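Side-chain contact in hypoxanthine-guanine phosphoribosyltransferase (PDB 3ACD), which probably catalyses the transfer of a phosphoribosyl group from 5-phospho-alpha-D-ribose 1-diphosphate to hypoxanthine or guanine in purine salvage, forming IMP or GMP: residues A[153-156]-A[161-164]. Numbering follows the deposited sequence.
With IMP (inosinic acid), chain B.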
ATOM      1  N   ASP A 153      19.437  -9.152 -14.909  1.00 21.16           N
ATOM      2  CA  ASP A 153      20.042  -8.820 -13.628  1.00 23.22           C
ATOM      3  C   ASP A 153      20.413  -7.340 -13.552  1.00 22.87           C
ATOM      4  O   ASP A 153      21.325  -6.880 -14.239  1.00 25.53           O
ATOM      5  CB  ASP A 153      21.280  -9.694 -13.412  1.00 25.51           C
ATOM      6  CG  ASP A 153      21.994  -9.395 -12.111  1.00 27.60           C
ATOM      7  OD1 ASP A 153      21.373  -8.813 -11.198  1.00 30.14           O
ATOM      8  OD2 ASP A 153      23.182  -9.762 -11.996  1.00 29.44           O
ATOM      9  N   ALA A 154      19.691  -6.600 -12.716  1.00 20.93           N
ATOM     10  CA  ALA A 154      19.934  -5.175 -12.526  1.00 19.38           C
ATOM     11  C   ALA A 154      19.223  -4.711 -11.259  1.00 20.14           C
ATOM     12  O   ALA A 154      18.232  -5.317 -10.848  1.00 20.77           O
ATOM     13  CB  ALA A 154      19.416  -4.388 -13.729  1.00 21.31           C
ATOM     14  N   TYR A 155      19.732  -3.656 -10.626  1.00 18.11           N
ATOM     15  CA  TYR A 155      19.074  -3.149  -9.429  1.00 18.76           C
ATOM     16  C   TYR A 155      18.004  -2.173  -9.885  1.00 18.94           C
ATOM     17  O   TYR A 155      18.313  -1.115 -10.442  1.00 19.31           O
ATOM     18  CB  TYR A 155      20.039  -2.413  -8.500  1.00 19.52           C
ATOM     19  CG  TYR A 155      19.374  -2.061  -7.184  1.00 20.22           C
ATOM     20  CD1 TYR A 155      19.252  -3.011  -6.174  1.00 20.20           C
ATOM     21  CD2 TYR A 155      18.778  -0.813  -6.989  1.00 20.24           C
ATOM     22  CE1 TYR A 155      18.550  -2.740  -5.007  1.00 21.96           C
ATOM     23  CE2 TYR A 155      18.068  -0.529  -5.821  1.00 20.41           C
ATOM     24  CZ  TYR A 155      17.957  -1.501  -4.836  1.00 22.08           C
ATOM     25  OH  TYR A 155      17.227  -1.259  -3.693  1.00 19.95           O
ATOM     26  N   VAL A 156      16.748  -2.529  -9.649  1.00 17.88           N
ATOM     27  CA  VAL A 156      15.633  -1.689 -10.049  1.00 15.99           C
ATOM     28  C   VAL A 156      15.024  -0.950  -8.861  1.00 16.65           C
ATOM     29  O   VAL A 156      15.240  -1.312  -7.704  1.00 14.58           O
ATOM     30  CB  VAL A 156      14.524  -2.527 -10.732  1.00 18.06           C
ATOM     31  CG1 VAL A 156      15.077  -3.209 -11.980  1.00 18.09           C
ATOM     32  CG2 VAL A 156      13.979  -3.571  -9.760  1.00 18.39           C
ATOM     33  N   LEU A 161       9.458   0.040  -4.902  1.00 14.10           N
ATOM     34  CA  LEU A 161      10.804  -0.449  -4.628  1.00 14.42           C
ATOM     35  C   LEU A 161      11.731   0.730  -4.368  1.00 13.54           C
ATOM     36  O   LEU A 161      11.685   1.741  -5.068  1.00 14.43           O
ATOM     37  CB  LEU A 161      11.316  -1.293  -5.801  1.00 13.03           C
ATOM     38  CG  LEU A 161      10.637  -2.658  -6.002  1.00 15.34           C
ATOM     39  CD1 LEU A 161       9.174  -2.468  -6.362  1.00 14.15           C
ATOM     40  CD2 LEU A 161      11.350  -3.430  -7.110  1.00 15.62           C
ATOM     41  N   ASP A 162      12.584   0.589  -3.360  1.00 14.62           N
ATOM     42  CA  ASP A 162      13.484   1.665  -2.976  1.00 14.97           C
ATOM     43  C   ASP A 162      14.926   1.570  -3.436  1.00 17.59           C
ATOM     44  O   ASP A 162      15.409   0.527  -3.882  1.00 18.28           O
ATOM     45  CB  ASP A 162      13.506   1.792  -1.455  1.00 16.62           C
ATOM     46  CG  ASP A 162      14.270   0.654  -0.796  1.00 16.20           C
ATOM     47  OD1 ASP A 162      13.873  -0.512  -0.988  1.00 16.89           O
ATOM     48  OD2 ASP A 162      15.269   0.924  -0.100  1.00 17.43           O
ATOM     49  N   ARG A 163      15.595   2.706  -3.300  1.00 18.75           N
ATOM     50  CA  ARG A 163      17.008   2.865  -3.589  1.00 20.90           C
ATOM     51  C   ARG A 163      17.449   3.614  -2.334  1.00 20.27           C
ATOM     52  O   ARG A 163      17.324   4.835  -2.250  1.00 20.77           O
ATOM     53  CB  ARG A 163      17.217   3.720  -4.843  1.00 23.39           C
ATOM     54  CG  ARG A 163      18.675   3.938  -5.190  1.00 24.10           C
ATOM     55  CD  ARG A 163      18.858   4.516  -6.586  1.00 25.97           C
ATOM     56  NE  ARG A 163      18.134   5.770  -6.775  1.00 27.61           N
ATOM     57  CZ  ARG A 163      18.425   6.659  -7.722  1.00 30.35           C
ATOM     58  NH1 ARG A 163      19.428   6.431  -8.562  1.00 32.12           N
ATOM     59  NH2 ARG A 163      17.715   7.772  -7.834  1.00 28.40           N
ATOM     60  N   ALA A 164      17.920   2.867  -1.339  1.00 20.03           N
ATOM     61  CA  ALA A 164      18.340   3.453  -0.068  1.00 19.78           C
ATOM     62  C   ALA A 164      17.171   4.213   0.568  1.00 19.64           C
ATOM     63  O   ALA A 164      17.328   5.340   1.039  1.00 17.79           O
ATOM     64  CB  ALA A 164      19.529   4.389  -0.280  1.00 21.25           C
TER
HETATM   65  P   IMP B 552      15.577 -12.218  -2.523  1.00 19.55           P
HETATM   66  O1P IMP B 552      16.992 -12.282  -2.946  1.00 20.53           O
HETATM   67  O2P IMP B 552      15.409 -12.972  -1.118  1.00 19.68           O
HETATM   68  O3P IMP B 552      14.653 -12.923  -3.640  1.00 17.37           O
HETATM   69  O5' IMP B 552      15.162 -10.658  -2.384  1.00 22.60           O
HETATM   70  C5' IMP B 552      14.204 -10.284  -1.395  1.00 23.56           C
HETATM   71  C4' IMP B 552      13.991  -8.769  -1.375  1.00 20.89           C
HETATM   72  O4' IMP B 552      15.172  -8.069  -1.872  1.00 19.19           O
HETATM   73  C3' IMP B 552      12.887  -8.361  -2.378  1.00 20.02           C
HETATM   74  O3' IMP B 552      11.580  -8.560  -1.838  1.00 19.20           O
HETATM   75  C2' IMP B 552      13.208  -6.868  -2.562  1.00 19.13           C
HETATM   76  O2' IMP B 552      12.618  -6.079  -1.524  1.00 23.44           O
HETATM   77  C1' IMP B 552      14.743  -6.828  -2.472  1.00 18.72           C
HETATM   78  N9  IMP B 552      15.307  -6.667  -3.834  1.00 16.59           N
HETATM   79  C8  IMP B 552      15.910  -7.630  -4.610  1.00 17.34           C
HETATM   80  N7  IMP B 552      16.277  -7.119  -5.755  1.00 15.90           N
HETATM   81  C5  IMP B 552      15.931  -5.815  -5.787  1.00 16.21           C
HETATM   82  C6  IMP B 552      16.064  -4.755  -6.742  1.00 16.04           C
HETATM   83  O6  IMP B 552      16.589  -4.952  -7.826  1.00 16.21           O
HETATM   84  N1  IMP B 552      15.577  -3.514  -6.412  1.00 16.33           N
HETATM   85  C2  IMP B 552      14.979  -3.284  -5.192  1.00 15.50           C
HETATM   86  N3  IMP B 552      14.854  -4.247  -4.304  1.00 14.36           N
HETATM   87  C4  IMP B 552      15.304  -5.509  -4.552  1.00 15.93           C
HETATM   88  O   HOH W   1      18.869   0.100  -1.615  1.00 32.56           O
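Between segments 153-156 and 161-164 the nearest CA atoms are those of Val156 and Leu161, 7.4 Å apart, and no main-chain hydrogen bond joins the two. The link is made instead by a side chain. Tyr155 holds CG anti to its own N (chi1 -172°), which carries the phenol across to the other segment, where OH donates to Asp162 O at 2.6 Å. The donor is tilted 27° from the carbonyl plane, and that carbonyl oxygen sits at the edge of the ring, close to its plane. A water completes the tie, donating to Tyr155 OH and accepting from Ala164 N at 2.9 Å. With its hydroxyl gripped twice, the ring lays one face against the hypoxanthine of IMP, whose N1 lies 3.4 Å above the ring plane, offset toward the rim. A leucine in place of Tyr155 would probably leave Asp162 O without its phenol donor and the purine without its aromatic cover. Beside the base, Val156 CG2 meets Leu161 CD2 at 3.7 Å, and Ile104 of strand 104-105 touches both side chains. The Val156 backbone reads the purine edge: N donates to IMP O6 at 3.0 Å, with an N-H...O angle of 163°, while O accepts from IMP N1 at 2.6 Å. Lys134 NZ bonds Ala154 O nearby, and Asp162 OD2 turns to Gln165 N. An aromatic ring over the base, with main-chain recognition of its 6-oxo edge, is characteristic of the purine pocket in the hood of 6-oxopurine phosphoribosyltransferases.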